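Local structure of pullulanase (Klebsiella oxytoca, 2YOC) at residues B[992-998]-B[1052-1058]; B[939-943]-B[1021-1025]; B[104-108]-B[131-137]. The protein hydrolyses alpha-1,6-glucosidic linkages in pullulan and probably in related branched alpha-glucans, acting as a debranching glycoside hydrolase exported by a type 2 secretion system. All blocks are in the same frame, centred on the assembly; numbering follows the deposited sequence.

Contact 1 (B[992-998]-B[1052-1058]); sequences SRLDGLV and AVLELPQ. With CA (calcium ion), chain M.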
loop_
_atom_site.group_PDB
_atom_site.type_symbol
_atom_site.label_atom_id
_atom_site.label_comp_id
_atom_site.label_asym_id
_atom_site.label_seq_id
_atom_site.Cartn_x
_atom_site.Cartn_y
_atom_site.Cartn_z
ATOM N N SER B 992 -31.679 26.155 -7.968
ATOM C CA SER B 992 -33.139 26.003 -8.132
ATOM C C SER B 992 -33.503 25.467 -9.494
ATOM O O SER B 992 -34.623 25.002 -9.686
ATOM C CB SER B 992 -33.846 27.338 -7.933
ATOM O OG SER B 992 -33.361 28.280 -8.881
ATOM N N ARG B 993 -32.583 25.576 -10.447
ATOM C CA ARG B 993 -32.785 25.132 -11.808
ATOM C C ARG B 993 -32.284 23.683 -12.007
ATOM O O ARG B 993 -32.916 22.932 -12.747
ATOM C CB ARG B 993 -32.134 26.165 -12.764
ATOM C CG ARG B 993 -31.766 25.683 -14.180
ATOM C CD ARG B 993 -31.089 26.778 -14.995
ATOM N NE ARG B 993 -29.684 26.929 -14.633
ATOM C CZ ARG B 993 -28.679 26.366 -15.295
ATOM N NH1 ARG B 993 -28.916 25.624 -16.369
ATOM N NH2 ARG B 993 -27.428 26.547 -14.894
ATOM N N LEU B 994 -31.171 23.289 -11.317
ATOM C CA LEU B 994 -30.537 21.954 -11.454
ATOM C C LEU B 994 -30.745 20.983 -10.287
ATOM O O LEU B 994 -31.058 21.403 -9.168
ATOM C CB LEU B 994 -29.025 22.052 -11.801
ATOM C CG LEU B 994 -28.628 22.986 -12.941
ATOM C CD1 LEU B 994 -27.151 22.945 -13.185
ATOM C CD2 LEU B 994 -29.373 22.680 -14.227
ATOM N N ASP B 995 -30.574 19.675 -10.581
ATOM C CA ASP B 995 -30.644 18.547 -9.652
ATOM C C ASP B 995 -29.235 17.982 -9.498
ATOM O O ASP B 995 -28.964 17.260 -8.547
ATOM C CB ASP B 995 -31.561 17.441 -10.199
ATOM C CG ASP B 995 -32.904 17.246 -9.502
ATOM O OD1 ASP B 995 -33.123 17.872 -8.426
ATOM O OD2 ASP B 995 -33.740 16.453 -10.026
ATOM N N GLY B 996 -28.361 18.316 -10.444
ATOM C CA GLY B 996 -26.989 17.844 -10.488
ATOM C C GLY B 996 -26.210 18.362 -11.677
ATOM O O GLY B 996 -26.786 18.954 -12.593
ATOM N N LEU B 997 -24.883 18.129 -11.669
ATOM C CA LEU B 997 -23.919 18.571 -12.690
ATOM C C LEU B 997 -22.939 17.497 -13.103
ATOM O O LEU B 997 -22.507 16.686 -12.276
ATOM C CB LEU B 997 -23.086 19.727 -12.118
ATOM C CG LEU B 997 -22.892 20.959 -12.962
ATOM C CD1 LEU B 997 -23.931 21.044 -14.092
ATOM C CD2 LEU B 997 -22.943 22.200 -12.091
ATOM N N VAL B 998 -22.516 17.554 -14.378
ATOM C CA VAL B 998 -21.482 16.668 -14.929
ATOM C C VAL B 998 -20.429 17.502 -15.664
ATOM O O VAL B 998 -20.770 18.269 -16.571
ATOM C CB VAL B 998 -21.995 15.474 -15.786
ATOM C CG1 VAL B 998 -20.838 14.662 -16.342
ATOM C CG2 VAL B 998 -22.913 14.568 -14.983
ATOM N N ALA B 1052 -17.253 19.457 -21.691
ATOM C CA ALA B 1052 -18.709 19.562 -21.635
ATOM C C ALA B 1052 -19.240 19.672 -20.226
ATOM O O ALA B 1052 -18.793 18.955 -19.330
ATOM C CB ALA B 1052 -19.347 18.368 -22.312
ATOM N N VAL B 1053 -20.210 20.550 -20.036
ATOM C CA VAL B 1053 -20.888 20.695 -18.756
ATOM C C VAL B 1053 -22.282 20.146 -19.006
ATOM O O VAL B 1053 -23.086 20.781 -19.695
ATOM C CB VAL B 1053 -20.897 22.143 -18.192
ATOM C CG1 VAL B 1053 -21.741 22.227 -16.937
ATOM C CG2 VAL B 1053 -19.481 22.628 -17.907
ATOM N N LEU B 1054 -22.527 18.913 -18.553
ATOM C CA LEU B 1054 -23.827 18.295 -18.745
ATOM C C LEU B 1054 -24.609 18.557 -17.477
ATOM O O LEU B 1054 -24.108 18.302 -16.375
ATOM C CB LEU B 1054 -23.725 16.781 -19.038
ATOM C CG LEU B 1054 -23.035 16.284 -20.341
ATOM C CD1 LEU B 1054 -22.937 17.355 -21.405
ATOM C CD2 LEU B 1054 -21.680 15.750 -20.043
ATOM N N GLU B 1055 -25.796 19.143 -17.622
ATOM C CA GLU B 1055 -26.619 19.485 -16.481
ATOM C C GLU B 1055 -27.885 18.668 -16.401
ATOM O O GLU B 1055 -28.500 18.368 -17.429
ATOM C CB GLU B 1055 -26.897 20.996 -16.400
ATOM C CG GLU B 1055 -26.847 21.753 -17.716
ATOM C CD GLU B 1055 -27.091 23.241 -17.588
ATOM O OE1 GLU B 1055 -26.460 23.866 -16.702
ATOM O OE2 GLU B 1055 -27.902 23.784 -18.376
ATOM N N LEU B 1056 -28.260 18.304 -15.161
ATOM C CA LEU B 1056 -29.438 17.521 -14.809
ATOM C C LEU B 1056 -30.547 18.509 -14.393
ATOM O O LEU B 1056 -30.535 19.003 -13.258
ATOM C CB LEU B 1056 -29.094 16.604 -13.631
ATOM C CG LEU B 1056 -29.646 15.197 -13.621
ATOM C CD1 LEU B 1056 -29.365 14.551 -12.287
ATOM C CD2 LEU B 1056 -31.154 15.166 -13.865
ATOM N N PRO B 1057 -31.506 18.842 -15.283
ATOM C CA PRO B 1057 -32.524 19.843 -14.891
ATOM C C PRO B 1057 -33.469 19.348 -13.813
ATOM O O PRO B 1057 -33.815 18.164 -13.778
ATOM C CB PRO B 1057 -33.236 20.182 -16.201
ATOM C CG PRO B 1057 -33.003 18.972 -17.083
ATOM C CD PRO B 1057 -31.695 18.364 -16.672
ATOM N N GLN B 1058 -33.828 20.246 -12.908
ATOM C CA GLN B 1058 -34.718 19.965 -11.796
ATOM C C GLN B 1058 -36.136 20.063 -12.254
ATOM O O GLN B 1058 -36.494 20.996 -12.982
ATOM C CB GLN B 1058 -34.467 20.947 -10.633
ATOM C CG GLN B 1058 -35.054 20.478 -9.300
ATOM C CD GLN B 1058 -35.204 21.602 -8.324
ATOM O OE1 GLN B 1058 -34.229 22.228 -7.899
ATOM N NE2 GLN B 1058 -36.433 21.868 -7.931
HETATM CA CA CA M . -31.772 21.608 -6.843
#

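Contact 2 (B[939-943]-B[1021-1025]); sequences ELTEL and SAIQQ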
loop_
_atom_site.group_PDB
_atom_site.type_symbol
_atom_site.label_atom_id
_atom_site.label_comp_id
_atom_site.label_asym_id
_atom_site.label_seq_id
_atom_site.Cartn_x
_atom_site.Cartn_y
_atom_site.Cartn_z
ATOM N N GLU B 939 -15.782 31.167 -22.004
ATOM C CA GLU B 939 -16.731 30.049 -21.888
ATOM C C GLU B 939 -16.604 29.396 -20.499
ATOM O O GLU B 939 -17.582 29.345 -19.757
ATOM C CB GLU B 939 -16.446 29.012 -22.986
ATOM C CG GLU B 939 -17.646 28.190 -23.438
ATOM C CD GLU B 939 -17.378 27.374 -24.693
ATOM O OE1 GLU B 939 -17.153 27.989 -25.762
ATOM O OE2 GLU B 939 -17.371 26.122 -24.603
ATOM N N LEU B 940 -15.365 28.979 -20.141
ATOM C CA LEU B 940 -14.983 28.307 -18.904
ATOM C C LEU B 940 -15.318 29.105 -17.651
ATOM O O LEU B 940 -15.813 28.533 -16.673
ATOM C CB LEU B 940 -13.483 27.963 -18.940
ATOM C CG LEU B 940 -12.999 26.893 -19.925
ATOM C CD1 LEU B 940 -11.508 26.697 -19.791
ATOM C CD2 LEU B 940 -13.660 25.547 -19.677
ATOM N N THR B 941 -15.040 30.422 -17.672
ATOM C CA THR B 941 -15.313 31.291 -16.534
ATOM C C THR B 941 -16.810 31.476 -16.390
ATOM O O THR B 941 -17.319 31.449 -15.260
ATOM C CB THR B 941 -14.517 32.630 -16.600
ATOM O OG1 THR B 941 -14.942 33.410 -17.720
ATOM C CG2 THR B 941 -12.994 32.441 -16.599
ATOM N N GLU B 942 -17.522 31.635 -17.527
ATOM C CA GLU B 942 -18.984 31.796 -17.539
ATOM C C GLU B 942 -19.633 30.578 -16.886
ATOM O O GLU B 942 -20.487 30.732 -15.998
ATOM C CB GLU B 942 -19.527 32.050 -18.958
ATOM C CG GLU B 942 -19.268 33.467 -19.451
ATOM C CD GLU B 942 -19.840 33.851 -20.802
ATOM O OE1 GLU B 942 -19.151 33.666 -21.836
ATOM O OE2 GLU B 942 -20.961 34.407 -20.812
ATOM N N LEU B 943 -19.150 29.376 -17.262
ATOM C CA LEU B 943 -19.583 28.099 -16.705
ATOM C C LEU B 943 -19.423 28.061 -15.178
ATOM O O LEU B 943 -20.389 27.760 -14.476
ATOM C CB LEU B 943 -18.822 26.938 -17.363
ATOM C CG LEU B 943 -19.194 26.642 -18.822
ATOM C CD1 LEU B 943 -18.157 25.771 -19.479
ATOM C CD2 LEU B 943 -20.564 26.023 -18.935
ATOM N N SER B 1021 -24.847 22.690 -21.309
ATOM C CA SER B 1021 -25.045 24.027 -20.768
ATOM C C SER B 1021 -25.465 25.020 -21.859
ATOM O O SER B 1021 -24.911 25.001 -22.978
ATOM C CB SER B 1021 -23.773 24.539 -20.101
ATOM O OG SER B 1021 -24.037 25.741 -19.391
ATOM N N ALA B 1022 -26.441 25.900 -21.514
ATOM C CA ALA B 1022 -26.927 26.966 -22.389
ATOM C C ALA B 1022 -25.745 27.822 -22.833
ATOM O O ALA B 1022 -25.685 28.185 -24.002
ATOM C CB ALA B 1022 -27.934 27.822 -21.655
ATOM N N ILE B 1023 -24.768 28.067 -21.910
ATOM C CA ILE B 1023 -23.504 28.797 -22.117
ATOM C C ILE B 1023 -22.759 28.161 -23.318
ATOM O O ILE B 1023 -22.381 28.882 -24.257
ATOM C CB ILE B 1023 -22.639 28.812 -20.794
ATOM C CG1 ILE B 1023 -23.265 29.687 -19.675
ATOM C CG2 ILE B 1023 -21.212 29.291 -21.032
ATOM C CD1 ILE B 1023 -24.250 29.003 -18.742
ATOM N N GLN B 1024 -22.626 26.811 -23.310
ATOM C CA GLN B 1024 -21.954 26.065 -24.376
ATOM C C GLN B 1024 -22.773 25.965 -25.667
ATOM O O GLN B 1024 -22.196 25.991 -26.761
ATOM C CB GLN B 1024 -21.515 24.683 -23.892
ATOM C CG GLN B 1024 -20.234 24.738 -23.087
ATOM C CD GLN B 1024 -19.833 23.398 -22.534
ATOM O OE1 GLN B 1024 -20.612 22.701 -21.860
ATOM N NE2 GLN B 1024 -18.579 23.033 -22.773
ATOM N N GLN B 1025 -24.114 25.858 -25.532
ATOM C CA GLN B 1025 -25.042 25.801 -26.674
ATOM C C GLN B 1025 -25.043 27.138 -27.428
ATOM O O GLN B 1025 -25.030 27.141 -28.654
ATOM C CB GLN B 1025 -26.473 25.420 -26.233
ATOM C CG GLN B 1025 -26.609 23.997 -25.672
ATOM C CD GLN B 1025 -28.050 23.530 -25.594
ATOM O OE1 GLN B 1025 -28.536 22.787 -26.455
ATOM N NE2 GLN B 1025 -28.758 23.933 -24.540
#

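Contact 3 (B[104-108]-B[131-137]); sequences LNKES and FGDFTDR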
loop_
_atom_site.group_PDB
_atom_site.type_symbol
_atom_site.label_atom_id
_atom_site.label_comp_id
_atom_site.label_asym_id
_atom_site.label_seq_id
_atom_site.Cartn_x
_atom_site.Cartn_y
_atom_site.Cartn_z
ATOM N N LEU B 104 56.434 33.917 -9.565
ATOM C CA LEU B 104 55.515 34.695 -10.384
ATOM C C LEU B 104 55.971 34.952 -11.809
ATOM O O LEU B 104 57.157 34.837 -12.129
ATOM C CB LEU B 104 55.191 36.019 -9.697
ATOM C CG LEU B 104 53.984 35.989 -8.805
ATOM C CD1 LEU B 104 54.292 36.550 -7.485
ATOM C CD2 LEU B 104 52.893 36.747 -9.357
ATOM N N ASN B 105 55.001 35.275 -12.669
ATOM C CA ASN B 105 55.164 35.638 -14.071
ATOM C C ASN B 105 55.235 37.185 -14.117
ATOM O O ASN B 105 56.188 37.753 -14.660
ATOM C CB ASN B 105 54.000 35.009 -14.888
ATOM C CG ASN B 105 53.346 35.768 -16.038
ATOM O OD1 ASN B 105 53.549 36.967 -16.278
ATOM N ND2 ASN B 105 52.472 35.069 -16.746
ATOM N N LYS B 106 54.246 37.847 -13.487
ATOM C CA LYS B 106 54.128 39.304 -13.381
ATOM C C LYS B 106 53.860 39.752 -11.927
ATOM O O LYS B 106 53.070 39.114 -11.220
ATOM C CB LYS B 106 53.055 39.867 -14.353
ATOM C CG LYS B 106 51.648 39.286 -14.197
ATOM C CD LYS B 106 50.626 39.986 -15.079
ATOM C CE LYS B 106 49.213 39.488 -14.854
ATOM N NZ LYS B 106 49.051 38.063 -15.267
ATOM N N GLU B 107 54.506 40.870 -11.498
ATOM C CA GLU B 107 54.344 41.464 -10.159
ATOM C C GLU B 107 52.962 42.145 -9.975
ATOM O O GLU B 107 52.614 42.535 -8.855
ATOM C CB GLU B 107 55.494 42.441 -9.842
ATOM C CG GLU B 107 56.809 41.782 -9.446
ATOM C CD GLU B 107 57.809 42.697 -8.762
ATOM O OE1 GLU B 107 57.954 43.860 -9.203
ATOM O OE2 GLU B 107 58.440 42.257 -7.774
ATOM N N SER B 108 52.193 42.282 -11.086
ATOM C CA SER B 108 50.843 42.851 -11.157
ATOM C C SER B 108 49.780 41.719 -11.211
ATOM O O SER B 108 50.125 40.555 -11.417
ATOM C CB SER B 108 50.729 43.758 -12.379
ATOM O OG SER B 108 49.394 44.178 -12.601
ATOM N N PHE B 131 47.625 41.503 -5.582
ATOM C CA PHE B 131 48.889 42.211 -5.308
ATOM C C PHE B 131 48.754 43.746 -5.229
ATOM O O PHE B 131 49.690 44.428 -4.798
ATOM C CB PHE B 131 49.991 41.785 -6.293
ATOM C CG PHE B 131 50.208 40.295 -6.437
ATOM C CD1 PHE B 131 50.625 39.524 -5.354
ATOM C CD2 PHE B 131 50.022 39.664 -7.662
ATOM C CE1 PHE B 131 50.856 38.155 -5.492
ATOM C CE2 PHE B 131 50.233 38.289 -7.795
ATOM C CZ PHE B 131 50.661 37.548 -6.712
ATOM N N GLY B 132 47.588 44.251 -5.638
ATOM C CA GLY B 132 47.205 45.656 -5.574
ATOM C C GLY B 132 46.474 45.968 -4.279
ATOM O O GLY B 132 46.036 47.102 -4.074
ATOM N N ASP B 133 46.320 44.942 -3.407
ATOM C CA ASP B 133 45.699 45.020 -2.081
ATOM C C ASP B 133 46.770 44.781 -0.992
ATOM O O ASP B 133 46.641 45.304 0.117
ATOM C CB ASP B 133 44.540 44.000 -1.938
ATOM C CG ASP B 133 43.248 44.278 -2.709
ATOM O OD1 ASP B 133 43.144 45.359 -3.342
ATOM O OD2 ASP B 133 42.334 43.424 -2.661
ATOM N N PHE B 134 47.822 43.983 -1.325
ATOM C CA PHE B 134 48.957 43.625 -0.462
ATOM C C PHE B 134 50.242 43.937 -1.229
ATOM O O PHE B 134 50.779 43.071 -1.932
ATOM C CB PHE B 134 48.893 42.137 -0.038
ATOM C CG PHE B 134 47.642 41.756 0.713
ATOM C CD1 PHE B 134 46.482 41.410 0.032
ATOM C CD2 PHE B 134 47.618 41.757 2.104
ATOM C CE1 PHE B 134 45.312 41.103 0.726
ATOM C CE2 PHE B 134 46.453 41.424 2.799
ATOM C CZ PHE B 134 45.303 41.116 2.105
ATOM N N THR B 135 50.693 45.205 -1.126
ATOM C CA THR B 135 51.872 45.734 -1.814
ATOM C C THR B 135 53.155 44.944 -1.632
ATOM O O THR B 135 53.926 44.821 -2.587
ATOM C CB THR B 135 52.020 47.252 -1.618
ATOM O OG1 THR B 135 52.078 47.593 -0.232
ATOM C CG2 THR B 135 50.899 48.016 -2.278
ATOM N N ASP B 136 53.359 44.372 -0.425
ATOM C CA ASP B 136 54.538 43.597 -0.011
ATOM C C ASP B 136 54.661 42.173 -0.595
ATOM O O ASP B 136 55.766 41.609 -0.616
ATOM C CB ASP B 136 54.657 43.571 1.530
ATOM C CG ASP B 136 53.364 43.391 2.302
ATOM O OD1 ASP B 136 52.629 42.420 2.023
ATOM O OD2 ASP B 136 53.097 44.205 3.201
ATOM N N ARG B 137 53.520 41.592 -1.045
ATOM C CA ARG B 137 53.391 40.232 -1.585
ATOM C C ARG B 137 53.637 39.144 -0.531
ATOM O O ARG B 137 53.490 37.954 -0.818
ATOM C CB ARG B 137 54.141 40.032 -2.910
ATOM C CG ARG B 137 53.352 40.603 -4.089
ATOM C CD ARG B 137 54.135 41.521 -5.011
ATOM N NE ARG B 137 55.402 40.923 -5.420
ATOM C CZ ARG B 137 55.537 40.057 -6.417
ATOM N NH1 ARG B 137 54.487 39.693 -7.138
ATOM N NH2 ARG B 137 56.722 39.560 -6.710
#

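Contact 1 (B[992-998]-B[1052-1058])
Strand segments 996-998 and 1052-1057 run antiparallel, their axes 4.7 Å apart at closest approach and their directions 159° apart. V998 and L1054 form a hydrogen-bonded pair, with V998 N 2.7 Å from L1054 O and a reciprocal bond from L1054 N to V998 O. Nearer the loop end, D995 N donates to L1056 O at 2.8 Å and Q1058 N to R993 O, so pairing persists around the corner that the chain turns at D995.

The main polar side-chain contact is a salt bridge between R993 and E1055. The arginine leaves the backbone with CG anti to N (chi1 158°) and bends at chi3, which brings the guanidinium back to the carboxylate of E1055. NH1 sits between both carboxylate oxygens, 2.9 Å from E1055 OE2, which lies in the guanidinium plane at its edge. The two planes are 55° apart and the N-H bonds are weak. L994 CD2 lies over one guanidinium face, offset toward the rim, and also touches E1055 CB at 3.7 Å. The side chain of L997 lies beside that of E1055, pointing the same way; its CD1 also touches E1055 CB and reaches V1053 CG1. V998 and L1054 pack on the opposite face of the sheet.

At the calcium end of the pair, the extended side chain of Q1058 passes D995 at about a right angle, its CG near D995 OD1, and presents OE1 to a calcium ion also bound by L994 O at 2.4 Å. D982 OD2, S989 OG and D991 O complete a calcium site that clamps the ends of two adjacent strands in the antiparallel sheet of the C-terminal domain.

Contact 2 (B[939-943]-B[1021-1025])
L943 reaches from helix 927-945 toward the first turn of helix 1022-1027. From its CB, the side chain sets CG anti to the carbonyl carbon (chi1 -71°), carrying the branch across the gap between the helices. CG rests 4.0 Å from I1023 CG2. From there the branch divides: CD2 meets S1021, 3.5 Å from its OG and 3.7 Å from its CB, and also lies against I1023 CB, whereas CD1 comes to the amide carbon CD of Q1024 at 4.2 Å. The side chains of L943 and I1023 point in opposite senses and pass alongside one another, L943 CD2 lying 3.9 Å from I1023 CG2.

I1023 returns the contact through CG2, which lies 3.8 Å from E942 CB and at a similar distance from the backbone O of E939, so this one methyl rests between E939 and E942 on the same face of the longer helix.

One turn earlier than L943 in helix 927-945, E939 crosses Q1024 at about a right angle, with carboxylate and amide planes 62° apart. E939 OE2 touches Q1024 CG at 3.5 Å, but its hydrogen bonds go to L1032 N and S1031 OG. The glutamine instead uses OE1 to accept from V1053 N.

S1021 occupies the N-cap position of the short helix, directly after edge strand 1019-1020. Helix 927-945 also packs on helix 840-855 through L940 and on V1053 of strand 1050-1057 through L943.

Contact 3 (B[104-108]-B[131-137])
E107 OE2 has two partners: it accepts a hydrogen bond from N40 N and pairs by charge with R137, whose nearest nitrogen, NH2, is 3.4 Å away. The oxygen stands well out of the guanidinium plane, so this second attraction is one of charge alone, with no N-H directed at it. Carboxylate and guanidinium planes are 75° apart, and the two side chains cross at about a right angle. E107 extends beyond CG, and that CG lies over one face of the guanidinium, 3.4 Å above its plane and offset toward the rim. R137 NH2 itself makes a weak hydrogen bond to V38 O. The arginine is bent at chi2 and chi3, a shape that folds its head in between E107, L104 and the F131 ring.

Both segments are loops that follow strands, 99-103 and 127-130 respectively, in the N-terminal pullulanase-associated domain, whose family falls in the transthyretin clan, consistent with a beta-sandwich fold. Here the loop joining strands 99-103 and 110-117 meets the one joining 127-130 and 138-141. A type I turn from F134 to R137, with R137 N bonded to F134 O at 3.2 Å, reverses the second loop so that R137 comes back beside F131, its backbone in the left-handed region (phi 67°).

R137 NH1 is poised over the centre of the F131 ring, 4.1 Å above its plane. L104 approaches the ring and the arginine from the first loop: its CD2 reaches F131 CE2 and CZ obliquely, and its CD1 meets both F131 CZ, at 3.8 Å, and R137 NH1. S108 O lies at the ring edge, 3.9 Å from F131 CD2, while E107 O comes 3.7 Å from F131 CB. I111 of strand 110-117 and A42 of strand 41-46 also touch both L104 and F131.

In the fold
Contact 3 comes first along the chain and closes within the N-terminal pullulanase-associated domain. Contacts 1 and 2 follow much later and interleave: 939-943, 992-998, 1021-1025 and 1052-1058 alternate between them inside the C-terminal domain. Their centres are 13 Å apart and they touch directly, since the backbone N and O of V1053 are probably hydrogen-bonded to Q1024 OE1 and S1021 N respectively. The helix pair thus packs on strand 1050-1057 around V1053, while the calcium lies toward that strand's other end. Contact 3 lies about 83 and 75 Å from their centres, across the chain's centre, as expected for separate domains of a large multidomain enzyme.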